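Local coordinates for uncharacterized protein (Staphylococcus aureus subsp. aureus, PDB 3QFK) that is of unknown function but belongs to the metal-binding calcineurin-like phosphoesterases and is a putative 5'-nucleotidase, at residues Gly30-Thr35 / Gln91-Phe96. Sequence-based numbering, arbitrary orientation.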
ATOM      1  N   GLY A  30      -5.804   5.494  -6.806  1.00 34.65           N
ATOM      2  CA  GLY A  30      -6.222   6.846  -7.160  1.00 33.05           C
ATOM      3  C   GLY A  30      -5.350   7.483  -8.245  1.00 33.06           C
ATOM      4  O   GLY A  30      -5.378   8.714  -8.439  1.00 32.68           O
ATOM      5  N   TYR A  31      -4.512   6.683  -8.897  1.00 31.91           N
ATOM      6  CA  TYR A  31      -3.754   7.184 -10.031  1.00 32.02           C
ATOM      7  C   TYR A  31      -4.659   7.035 -11.279  1.00 33.25           C
ATOM      8  O   TYR A  31      -4.624   6.021 -11.993  1.00 34.06           O
ATOM      9  CB  TYR A  31      -2.425   6.479 -10.191  1.00 33.67           C
ATOM     10  CG  TYR A  31      -1.456   6.888  -9.097  1.00 34.19           C
ATOM     11  CD1 TYR A  31      -0.640   8.017  -9.250  1.00 37.78           C
ATOM     12  CD2 TYR A  31      -1.426   6.224  -7.878  1.00 32.45           C
ATOM     13  CE1 TYR A  31       0.237   8.436  -8.224  1.00 35.57           C
ATOM     14  CE2 TYR A  31      -0.528   6.648  -6.825  1.00 34.83           C
ATOM     15  CZ  TYR A  31       0.271   7.747  -7.020  1.00 35.60           C
ATOM     16  OH  TYR A  31       1.127   8.172  -6.025  1.00 41.52           O
ATOM     17  N   ILE A  32      -5.480   8.052 -11.490  1.00 34.51           N
ATOM     18  CA  ILE A  32      -6.433   8.123 -12.626  1.00 34.52           C
ATOM     19  C   ILE A  32      -5.774   8.752 -13.857  1.00 34.54           C
ATOM     20  O   ILE A  32      -5.797   8.197 -14.956  1.00 38.12           O
ATOM     21  CB  ILE A  32      -7.648   8.962 -12.235  1.00 34.08           C
ATOM     22  CG1 ILE A  32      -8.325   8.398 -10.972  1.00 36.96           C
ATOM     23  CG2 ILE A  32      -8.636   9.041 -13.395  1.00 34.72           C
ATOM     24  CD1 ILE A  32      -8.729   6.953 -11.086  1.00 36.53           C
ATOM     25  N   PHE A  33      -5.178   9.919 -13.659  1.00 36.70           N
ATOM     26  CA  PHE A  33      -4.496  10.647 -14.738  1.00 37.34           C
ATOM     27  C   PHE A  33      -3.163  10.022 -15.066  1.00 36.73           C
ATOM     28  O   PHE A  33      -2.612   9.294 -14.251  1.00 37.76           O
ATOM     29  CB  PHE A  33      -4.325  12.104 -14.360  1.00 38.32           C
ATOM     30  CG  PHE A  33      -5.617  12.787 -14.070  1.00 41.09           C
ATOM     31  CD1 PHE A  33      -6.451  13.186 -15.108  1.00 39.86           C
ATOM     32  CD2 PHE A  33      -6.009  13.031 -12.770  1.00 45.36           C
ATOM     33  CE1 PHE A  33      -7.633  13.792 -14.833  1.00 41.80           C
ATOM     34  CE2 PHE A  33      -7.194  13.658 -12.509  1.00 44.98           C
ATOM     35  CZ  PHE A  33      -8.010  14.019 -13.543  1.00 42.27           C
ATOM     36  N   PRO A  34      -2.629  10.311 -16.264  1.00 37.37           N
ATOM     37  CA  PRO A  34      -1.369   9.696 -16.691  1.00 37.80           C
ATOM     38  C   PRO A  34      -0.123  10.363 -16.087  1.00 35.95           C
ATOM     39  O   PRO A  34       0.733  10.866 -16.799  1.00 37.58           O
ATOM     40  CB  PRO A  34      -1.440   9.824 -18.212  1.00 37.07           C
ATOM     41  CG  PRO A  34      -2.254  11.051 -18.434  1.00 39.31           C
ATOM     42  CD  PRO A  34      -3.272  11.068 -17.357  1.00 39.41           C
ATOM     43  N   THR A  35      -0.022  10.346 -14.768  1.00 35.64           N
ATOM     44  CA  THR A  35       1.100  11.021 -14.106  1.00 35.87           C
ATOM     45  C   THR A  35       1.299  10.508 -12.705  1.00 37.38           C
ATOM     46  O   THR A  35       0.361  10.007 -12.099  1.00 38.33           O
ATOM     47  CB  THR A  35       0.820  12.546 -14.048  1.00 35.38           C
ATOM     48  OG1 THR A  35       1.839  13.212 -13.305  1.00 32.37           O
ATOM     49  CG2 THR A  35      -0.563  12.848 -13.369  1.00 35.92           C
ATOM     50  N   GLN A  91     -16.747  11.009  -4.255  1.00 41.14           N
ATOM     51  CA  GLN A  91     -17.551  11.100  -5.512  1.00 42.27           C
ATOM     52  C   GLN A  91     -16.722  11.387  -6.773  1.00 42.51           C
ATOM     53  O   GLN A  91     -16.858  10.654  -7.770  1.00 43.37           O
ATOM     54  CB  GLN A  91     -18.727  12.092  -5.398  1.00 43.96           C
ATOM     55  CG  GLN A  91     -19.698  12.054  -6.639  1.00 48.02           C
ATOM     56  CD  GLN A  91     -20.337  10.671  -6.850  1.00 49.95           C
ATOM     57  OE1 GLN A  91     -21.013  10.162  -5.967  1.00 55.85           O
ATOM     58  NE2 GLN A  91     -20.116  10.068  -8.018  1.00 51.31           N
ATOM     59  N   PRO A  92     -15.822  12.403  -6.740  1.00 42.08           N
ATOM     60  CA  PRO A  92     -15.071  12.638  -7.991  1.00 41.60           C
ATOM     61  C   PRO A  92     -14.257  11.409  -8.464  1.00 39.81           C
ATOM     62  O   PRO A  92     -14.113  11.201  -9.659  1.00 40.27           O
ATOM     63  CB  PRO A  92     -14.192  13.844  -7.661  1.00 41.99           C
ATOM     64  CG  PRO A  92     -14.931  14.549  -6.495  1.00 43.70           C
ATOM     65  CD  PRO A  92     -15.463  13.383  -5.692  1.00 44.02           C
ATOM     66  N   LEU A  93     -13.785  10.586  -7.535  1.00 38.88           N
ATOM     67  CA  LEU A  93     -13.039   9.368  -7.880  1.00 39.34           C
ATOM     68  C   LEU A  93     -13.998   8.268  -8.357  1.00 37.70           C
ATOM     69  O   LEU A  93     -13.738   7.531  -9.339  1.00 37.05           O
ATOM     70  CB  LEU A  93     -12.223   8.895  -6.669  1.00 38.51           C
ATOM     71  CG  LEU A  93     -11.426   7.605  -6.749  1.00 41.12           C
ATOM     72  CD1 LEU A  93     -10.454   7.604  -7.906  1.00 41.98           C
ATOM     73  CD2 LEU A  93     -10.660   7.428  -5.423  1.00 42.68           C
ATOM     74  N   VAL A  94     -15.076   8.118  -7.612  1.00 38.33           N
ATOM     75  CA  VAL A  94     -16.121   7.171  -7.937  1.00 37.88           C
ATOM     76  C   VAL A  94     -16.682   7.450  -9.335  1.00 37.74           C
ATOM     77  O   VAL A  94     -16.954   6.504 -10.067  1.00 37.19           O
ATOM     78  CB  VAL A  94     -17.242   7.178  -6.869  1.00 39.32           C
ATOM     79  CG1 VAL A  94     -18.567   6.607  -7.436  1.00 38.77           C
ATOM     80  CG2 VAL A  94     -16.774   6.406  -5.631  1.00 39.91           C
ATOM     81  N   ASP A  95     -16.826   8.722  -9.708  1.00 38.43           N
ATOM     82  CA  ASP A  95     -17.324   9.072 -11.044  1.00 40.82           C
ATOM     83  C   ASP A  95     -16.487   8.411 -12.139  1.00 40.09           C
ATOM     84  O   ASP A  95     -17.051   7.908 -13.089  1.00 37.04           O
ATOM     85  CB  ASP A  95     -17.320  10.576 -11.298  1.00 43.70           C
ATOM     86  CG  ASP A  95     -18.403  11.314 -10.543  1.00 48.16           C
ATOM     87  OD1 ASP A  95     -19.326  10.676  -9.975  1.00 55.14           O
ATOM     88  OD2 ASP A  95     -18.329  12.555 -10.537  1.00 54.44           O
ATOM     89  N   PHE A  96     -15.154   8.413 -12.010  1.00 38.54           N
ATOM     90  CA  PHE A  96     -14.298   7.767 -13.027  1.00 38.64           C
ATOM     91  C   PHE A  96     -14.610   6.302 -13.098  1.00 38.57           C
ATOM     92  O   PHE A  96     -14.792   5.757 -14.195  1.00 39.62           O
ATOM     93  CB  PHE A  96     -12.791   7.955 -12.763  1.00 39.01           C
ATOM     94  CG  PHE A  96     -12.312   9.341 -13.024  1.00 37.61           C
ATOM     95  CD1 PHE A  96     -12.138   9.788 -14.331  1.00 40.65           C
ATOM     96  CD2 PHE A  96     -12.073  10.221 -11.979  1.00 39.00           C
ATOM     97  CE1 PHE A  96     -11.724  11.081 -14.581  1.00 42.64           C
ATOM     98  CE2 PHE A  96     -11.649  11.513 -12.226  1.00 39.31           C
ATOM     99  CZ  PHE A  96     -11.458  11.940 -13.521  1.00 40.15           C
TER
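Ile32, Phe33, Leu93 and Phe96 form a buried, wholly apolar contact between the loop that follows strand 19-25 and helix 91-99. Its main feature is a CH-pi interaction: Ile32 CG2 stands 3.6 Å from the centroid of the Phe96 ring and only 9° off the ring normal, hence over the middle of one face. Ile32 divides its two branches between two helix residues one turn apart, Leu93 and Phe96. With chi1 at -56°, CG2 lies opposite the backbone N and meets Phe96, while CG1 and CD1 run to Leu93, where CD1 of Ile32 touches CD1 of Leu93 at 3.7 Å. Both segments fall in the calcineurin-like phosphoesterase part of the chain, and the loop also carries the zinc ligands Asp27 and His29, just before Gly30; the zinc ion is about 10 Å from Gly30, and no residue of the two segments is among the metal ligands. Phe33 reaches Phe96 through its far end, CZ to CZ at 4.0 Å. The ring planes stand at 81°, but the approach is oblique, with centroids 5.8 Å apart. Around this cluster, Leu49 of helix 48-59 touches Ile32, Phe33 and Phe96, and Leu309 of helix 304-317 packs on Phe96.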